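Local coordinates for protein SusD homolog (Bacteroides ovatus, PDB 4F53) that probably binds glycans, perhaps mucin O-glycans, at the cell surface as a SusD-like outer-membrane lipoprotein with a TPR-like helical fold, at residues N217-T220 with E226-V229; K158-L163 with L202-R207; A116-I121 with D164-V169. One frame throughout, in Å; residues are numbered along the deposited sequence.

Contact 1 of 3, residues N217-T220 with E226-V229. With CA (calcium ion), chain D.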
# COMPACT_ATOMS: atom_id res chain seq x y z
N ASN A 217 12.46 14.62 18.62
CA ASN A 217 13.61 15.36 19.15
C ASN A 217 13.59 16.82 18.67
O ASN A 217 14.63 17.35 18.25
CB ASN A 217 14.93 14.67 18.77
CG ASN A 217 15.01 13.23 19.21
OD1 ASN A 217 14.60 12.90 20.32
ND2 ASN A 217 15.52 12.36 18.36
N GLY A 218 12.40 17.44 18.72
CA GLY A 218 12.20 18.83 18.32
C GLY A 218 11.93 19.04 16.85
O GLY A 218 11.57 20.15 16.46
N LYS A 219 12.09 18.00 16.00
CA LYS A 219 11.85 18.09 14.55
C LYS A 219 10.39 17.80 14.24
O LYS A 219 9.91 16.71 14.52
CB LYS A 219 12.74 17.11 13.77
CG LYS A 219 14.25 17.34 13.88
CD LYS A 219 14.94 16.10 13.29
CE LYS A 219 16.43 16.21 13.08
NZ LYS A 219 16.90 15.18 12.11
N THR A 220 9.69 18.77 13.67
CA THR A 220 8.27 18.65 13.29
C THR A 220 8.14 17.86 11.98
O THR A 220 9.15 17.61 11.30
CB THR A 220 7.66 20.05 13.12
OG1 THR A 220 8.34 20.69 12.04
CG2 THR A 220 7.77 20.90 14.38
N GLU A 226 11.37 18.45 4.95
CA GLU A 226 12.33 19.40 4.35
C GLU A 226 13.76 18.85 4.40
O GLU A 226 14.48 18.99 3.40
CB GLU A 226 12.26 20.76 5.04
CG GLU A 226 10.96 21.49 4.75
CD GLU A 226 10.77 22.84 5.42
OE1 GLU A 226 11.59 23.21 6.30
OE2 GLU A 226 9.83 23.56 5.02
N GLU A 227 14.14 18.20 5.51
CA GLU A 227 15.48 17.59 5.66
C GLU A 227 15.69 16.46 4.66
O GLU A 227 16.76 16.36 4.07
CB GLU A 227 15.67 17.03 7.08
CG GLU A 227 16.03 18.07 8.13
CD GLU A 227 16.14 17.54 9.55
OE1 GLU A 227 15.95 16.32 9.76
OE2 GLU A 227 16.46 18.34 10.45
N ALA A 228 14.69 15.59 4.50
CA ALA A 228 14.70 14.43 3.59
C ALA A 228 14.93 14.89 2.13
O ALA A 228 15.78 14.34 1.44
CB ALA A 228 13.39 13.65 3.71
N VAL A 229 14.22 15.94 1.70
CA VAL A 229 14.30 16.48 0.35
C VAL A 229 15.65 17.16 0.15
O VAL A 229 16.26 16.96 -0.91
CB VAL A 229 13.09 17.42 0.05
CG1 VAL A 229 13.33 18.24 -1.22
CG2 VAL A 229 11.81 16.62 -0.07
CA CA D . 14.99 12.41 22.54
O HOH W 1 14.17 10.39 24.24
O HOH W 2 15.24 9.93 21.93
O HOH W 3 14.81 15.04 22.75
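K219 and E227 run into each other at about a right angle, two extended side chains meeting at their charged ends. NZ of K219 forms a salt bridge, with a hydrogen bond to OE1 of E227 at 2.8 Å, entering on the syn lone pair, the side that faces the other carboxylate oxygen. CE of K219 lies 3.4 Å from both carboxylate oxygens of E227, while NZ favours OE1. In both residues CG stands anti to the carbonyl carbon (chi1 -62° in K219, -80° in E227), and the straight chains beyond span 9.6 Å between the two CA atoms.

K219 lies in the short link just before T220, which N-caps helix 221-231, the helix that carries E227. N217 faces elsewhere: its OD1 binds a calcium ion at 2.3 Å, and three waters also bind the ion.

K219 also pairs with D164, and E227 with K201. An alanine in place of the lysine would probably cost E227 one of its two lysine partners and D164 one of its own. The alternation of charges implies a small ionic network near the surface, in which each group probably stabilises the charged form of its neighbours.

Contact 2 of 3, residues K158-L163 with L202-R207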
# COMPACT_ATOMS: atom_id res chain seq x y z
N LYS A 158 10.45 6.30 17.26
CA LYS A 158 11.64 5.44 17.27
C LYS A 158 12.12 5.18 15.82
O LYS A 158 13.30 5.35 15.53
CB LYS A 158 11.39 4.13 18.03
CG LYS A 158 12.60 3.22 18.01
CD LYS A 158 12.46 1.99 18.89
CE LYS A 158 13.30 0.84 18.36
NZ LYS A 158 14.75 1.18 18.22
N MSE A 159 11.20 4.84 14.91
CA MSE A 159 11.50 4.60 13.50
C MSE A 159 12.17 5.79 12.85
O MSE A 159 13.18 5.61 12.17
CB MSE A 159 10.23 4.26 12.70
CG MSE A 159 9.69 2.85 12.94
SE MSE A 159 8.02 2.62 11.95
CE MSE A 159 7.90 0.74 12.26
N LEU A 160 11.62 7.00 13.06
CA LEU A 160 12.14 8.22 12.44
C LEU A 160 13.53 8.56 12.98
O LEU A 160 14.42 8.91 12.20
CB LEU A 160 11.17 9.41 12.57
CG LEU A 160 10.03 9.42 11.52
CD1 LEU A 160 8.82 10.25 12.01
CD2 LEU A 160 10.52 9.94 10.15
N GLU A 161 13.76 8.34 14.28
CA GLU A 161 15.04 8.57 14.93
C GLU A 161 16.10 7.56 14.42
O GLU A 161 17.23 7.94 14.15
CB GLU A 161 14.87 8.48 16.44
CG GLU A 161 16.15 8.68 17.23
CD GLU A 161 15.97 8.88 18.72
OE1 GLU A 161 14.91 9.40 19.14
OE2 GLU A 161 16.91 8.54 19.47
N ASP A 162 15.72 6.28 14.31
CA ASP A 162 16.62 5.25 13.79
C ASP A 162 16.90 5.47 12.30
O ASP A 162 18.04 5.30 11.87
CB ASP A 162 16.06 3.83 14.05
CG ASP A 162 16.03 3.43 15.53
OD1 ASP A 162 16.72 4.10 16.35
OD2 ASP A 162 15.28 2.49 15.87
N LEU A 163 15.88 5.93 11.54
CA LEU A 163 16.02 6.22 10.12
C LEU A 163 17.07 7.34 9.89
O LEU A 163 17.88 7.22 8.98
CB LEU A 163 14.66 6.60 9.52
CG LEU A 163 14.54 6.72 8.00
CD1 LEU A 163 15.18 5.54 7.30
CD2 LEU A 163 13.11 6.91 7.62
N LEU A 202 10.39 11.10 4.16
CA LEU A 202 9.38 12.03 3.63
C LEU A 202 7.99 11.40 3.70
O LEU A 202 7.04 12.07 4.07
CB LEU A 202 9.75 12.44 2.18
CG LEU A 202 8.75 13.26 1.38
CD1 LEU A 202 8.58 14.68 1.95
CD2 LEU A 202 9.19 13.36 -0.05
N ARG A 203 7.88 10.11 3.39
CA ARG A 203 6.60 9.38 3.45
C ARG A 203 6.06 9.38 4.90
O ARG A 203 4.91 9.72 5.12
CB ARG A 203 6.75 7.93 2.91
CG ARG A 203 5.47 7.09 3.16
CD ARG A 203 5.73 5.61 3.07
NE ARG A 203 5.76 5.14 1.68
CZ ARG A 203 5.97 3.88 1.33
NH1 ARG A 203 6.18 2.95 2.26
NH2 ARG A 203 5.94 3.52 0.05
N MSE A 204 6.93 9.12 5.87
CA MSE A 204 6.55 9.10 7.28
C MSE A 204 6.30 10.51 7.85
O MSE A 204 5.41 10.65 8.67
CB MSE A 204 7.59 8.36 8.09
CG MSE A 204 7.65 6.89 7.71
SE MSE A 204 8.87 5.96 8.87
CE MSE A 204 7.97 6.22 10.52
N ALA A 205 7.03 11.53 7.38
CA ALA A 205 6.80 12.90 7.81
C ALA A 205 5.45 13.36 7.31
O ALA A 205 4.65 13.85 8.10
CB ALA A 205 7.90 13.82 7.29
N MSE A 206 5.14 13.11 6.02
CA MSE A 206 3.84 13.47 5.43
C MSE A 206 2.66 12.75 6.16
O MSE A 206 1.61 13.35 6.40
CB MSE A 206 3.82 13.16 3.93
CG MSE A 206 2.74 13.94 3.20
SE MSE A 206 3.06 15.88 3.32
CE MSE A 206 4.88 15.92 2.46
N ARG A 207 2.87 11.50 6.52
CA ARG A 207 1.90 10.68 7.26
C ARG A 207 1.42 11.33 8.59
O ARG A 207 0.24 11.23 8.96
CB ARG A 207 2.54 9.32 7.61
CG ARG A 207 1.52 8.31 8.16
CD ARG A 207 0.94 7.49 7.04
NE ARG A 207 1.80 6.34 6.69
CZ ARG A 207 2.22 6.01 5.47
NH1 ARG A 207 1.89 6.75 4.41
NH2 ARG A 207 2.89 4.88 5.29
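M204 swings its CG anti to the carbonyl carbon (chi1 -66°) and then bends at chi3 (63°), and this late turn brings its CE methyl against M159 on the facing helix. Both are selenomethionines, with SE in place of sulfur. M159 starts in the same way but stays extended, and the two chains cross at about a right angle: CE of M204 rests 3.7 Å from CB of M159 and 3.9 Å from its SE. The methyl therefore lies against the root and middle of M159, and M159 also packs on M124 and Y136.

L160 lies alongside M204. The two side chains slide past each other in opposite directions, so that CD2 of the leucine comes to 3.9 Å from CB of M204 while CG of L160 lies 3.9 Å from CE of the same residue. M204 is thus touched near its base and at its end by one leucine, and it contributes the largest share of the buried surface.

These are two helices of the TPR-like helical fold of the SusD family, 152-173 and 190-207, nearest at L160 and M204, where the CA atoms are 7.7 Å apart. The interface is wholly apolar. L224 of helix 221-231 packs on L160 and also on A205, extending the same hydrophobic layer.

Polar groups are kept to other faces of the helices. On another face of helix 152-173, K158 NZ makes a salt bridge to D162 OD2 at 2.7 Å, one turn along, using the syn lone pair of the carboxylate. From the second helix R207 is directed to D129, E444 and E448, while R203 pairs with E339 and lies against F335 in a cation-pi contact.

Contact 3 of 3, residues A116-I121 with D164-V169; sequences AELYRI and DNIITV
I166 pushes its side chain from helix 152-173 onto helix 110-131, meeting E117, L118 and I121. The two belong to the TPR-like helical fold of the SusD family and run roughly antiparallel here, with segment axes 10.3 Å apart at closest and 143° between their directions.

The isoleucine's conformation decides who touches what. With CG1 anti to the carbonyl carbon (chi1 -69°) and the chain extended at chi2, CD1 is carried across to the facing backbone, where it stands 3.7 Å from the amide N of L118. The CG2 branch diverges and approaches CB of L118 more loosely, at 4.2 Å. I121 has the same pair of torsions and reaches out to meet I166 tip to tip, CD1 against CD1 at 3.7 Å.

E117 meets it with its aliphatic part, CB at 3.7 Å and CG at 4.0 Å from CD1 of I166, and the two chains cross at about a right angle. The glutamate bends at chi2 (63°) and takes its carboxylate off toward R120 and Y100. OE2 of E117 makes a salt bridge with NH1 of R120 through its syn lone pair, close to the guanidinium plane, while OE1 is hydrogen-bonded to the hydroxyl of Y100. L118 also packs on W193 and L200 of helix 190-207.

Farther along the second helix T168 folds its hydroxyl back on the preceding turn. OG1 donates to D164 O at 3.0 Å, and the backbone N of T168 reaches that same oxygen from the opposite face of the carbonyl plane.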
# COMPACT_ATOMS: atom_id res chain seq x y z
N ALA A 116 19.36 -3.90 7.59
CA ALA A 116 18.46 -4.78 8.36
C ALA A 116 17.43 -3.93 9.13
O ALA A 116 16.24 -4.24 9.09
CB ALA A 116 19.26 -5.65 9.32
N GLU A 117 17.88 -2.83 9.76
CA GLU A 117 17.02 -1.89 10.48
C GLU A 117 16.08 -1.14 9.53
O GLU A 117 14.93 -0.89 9.89
CB GLU A 117 17.84 -0.87 11.29
CG GLU A 117 17.09 -0.31 12.49
CD GLU A 117 16.73 -1.34 13.54
OE1 GLU A 117 17.45 -2.36 13.66
OE2 GLU A 117 15.71 -1.14 14.24
N LEU A 118 16.57 -0.76 8.32
CA LEU A 118 15.75 -0.09 7.31
C LEU A 118 14.58 -1.01 6.89
O LEU A 118 13.45 -0.53 6.80
CB LEU A 118 16.60 0.32 6.09
CG LEU A 118 15.86 1.03 4.92
CD1 LEU A 118 15.25 2.35 5.35
CD2 LEU A 118 16.79 1.25 3.74
N TYR A 119 14.85 -2.32 6.67
CA TYR A 119 13.83 -3.31 6.29
C TYR A 119 12.83 -3.46 7.41
O TYR A 119 11.64 -3.46 7.13
CB TYR A 119 14.48 -4.67 5.93
CG TYR A 119 15.51 -4.60 4.81
CD1 TYR A 119 15.43 -3.63 3.81
CD2 TYR A 119 16.55 -5.53 4.75
CE1 TYR A 119 16.36 -3.58 2.78
CE2 TYR A 119 17.50 -5.47 3.72
CZ TYR A 119 17.39 -4.51 2.73
OH TYR A 119 18.33 -4.47 1.74
N ARG A 120 13.31 -3.52 8.67
CA ARG A 120 12.47 -3.58 9.88
C ARG A 120 11.50 -2.40 9.94
O ARG A 120 10.32 -2.61 10.19
CB ARG A 120 13.35 -3.58 11.13
CG ARG A 120 12.58 -3.94 12.37
CD ARG A 120 13.42 -3.61 13.57
NE ARG A 120 12.68 -3.90 14.79
CZ ARG A 120 12.94 -3.35 15.97
NH1 ARG A 120 13.93 -2.47 16.09
NH2 ARG A 120 12.22 -3.67 17.03
N ILE A 121 11.99 -1.16 9.70
CA ILE A 121 11.16 0.04 9.69
C ILE A 121 10.04 -0.09 8.62
O ILE A 121 8.88 0.05 8.98
CB ILE A 121 12.02 1.32 9.51
CG1 ILE A 121 12.89 1.53 10.77
CG2 ILE A 121 11.11 2.54 9.25
CD1 ILE A 121 14.00 2.57 10.67
N ASP A 164 17.09 8.39 10.76
CA ASP A 164 18.10 9.46 10.70
C ASP A 164 19.53 8.90 10.83
O ASP A 164 20.43 9.34 10.11
CB ASP A 164 17.86 10.51 11.79
CG ASP A 164 17.04 11.70 11.33
OD1 ASP A 164 16.96 11.94 10.11
OD2 ASP A 164 16.50 12.42 12.21
N ASN A 165 19.72 7.89 11.70
CA ASN A 165 21.03 7.25 11.88
C ASN A 165 21.37 6.37 10.68
O ASN A 165 22.52 6.38 10.27
CB ASN A 165 21.08 6.46 13.20
CG ASN A 165 20.95 7.36 14.42
OD1 ASN A 165 21.44 8.50 14.45
ND2 ASN A 165 20.26 6.87 15.45
N ILE A 166 20.37 5.67 10.09
CA ILE A 166 20.54 4.83 8.90
C ILE A 166 20.96 5.73 7.72
O ILE A 166 21.87 5.39 6.99
CB ILE A 166 19.24 4.01 8.59
CG1 ILE A 166 18.99 2.93 9.65
CG2 ILE A 166 19.23 3.40 7.16
CD1 ILE A 166 17.53 2.48 9.71
N ILE A 167 20.29 6.88 7.56
CA ILE A 167 20.59 7.85 6.49
C ILE A 167 22.08 8.31 6.61
O ILE A 167 22.79 8.36 5.60
CB ILE A 167 19.57 9.01 6.56
CG1 ILE A 167 18.19 8.55 6.04
CG2 ILE A 167 20.07 10.25 5.76
CD1 ILE A 167 17.00 9.43 6.43
N THR A 168 22.55 8.62 7.85
CA THR A 168 23.94 9.03 8.15
C THR A 168 24.91 7.91 7.74
O THR A 168 25.89 8.20 7.07
CB THR A 168 24.06 9.41 9.64
OG1 THR A 168 23.20 10.53 9.90
CG2 THR A 168 25.51 9.75 10.06
N VAL A 169 24.62 6.65 8.11
CA VAL A 169 25.45 5.49 7.75
C VAL A 169 25.50 5.31 6.21
O VAL A 169 26.58 5.19 5.66
CB VAL A 169 24.99 4.20 8.48
CG1 VAL A 169 25.68 2.95 7.92
CG2 VAL A 169 25.22 4.31 9.99

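In the fold
Contacts 2 and 3 are buried and share helix 152-173, which presents M159 and L160 to helix 190-207 and, further along, I166 to helix 110-131. M159 and I121 touch, as do L163 and L118, so the two apolar interfaces run into each other. Contact 1 lies farther out, at the surface beside the calcium ion, and works by charge rather than by packing. It is nevertheless tied to both: K219 makes a salt bridge to D164 of the 164-169 segment, N217 probably hydrogen-bonds E161, and A228 packs on L202. Helix 152-173 thus makes apolar packing inward and polar or ionic contacts at the surface.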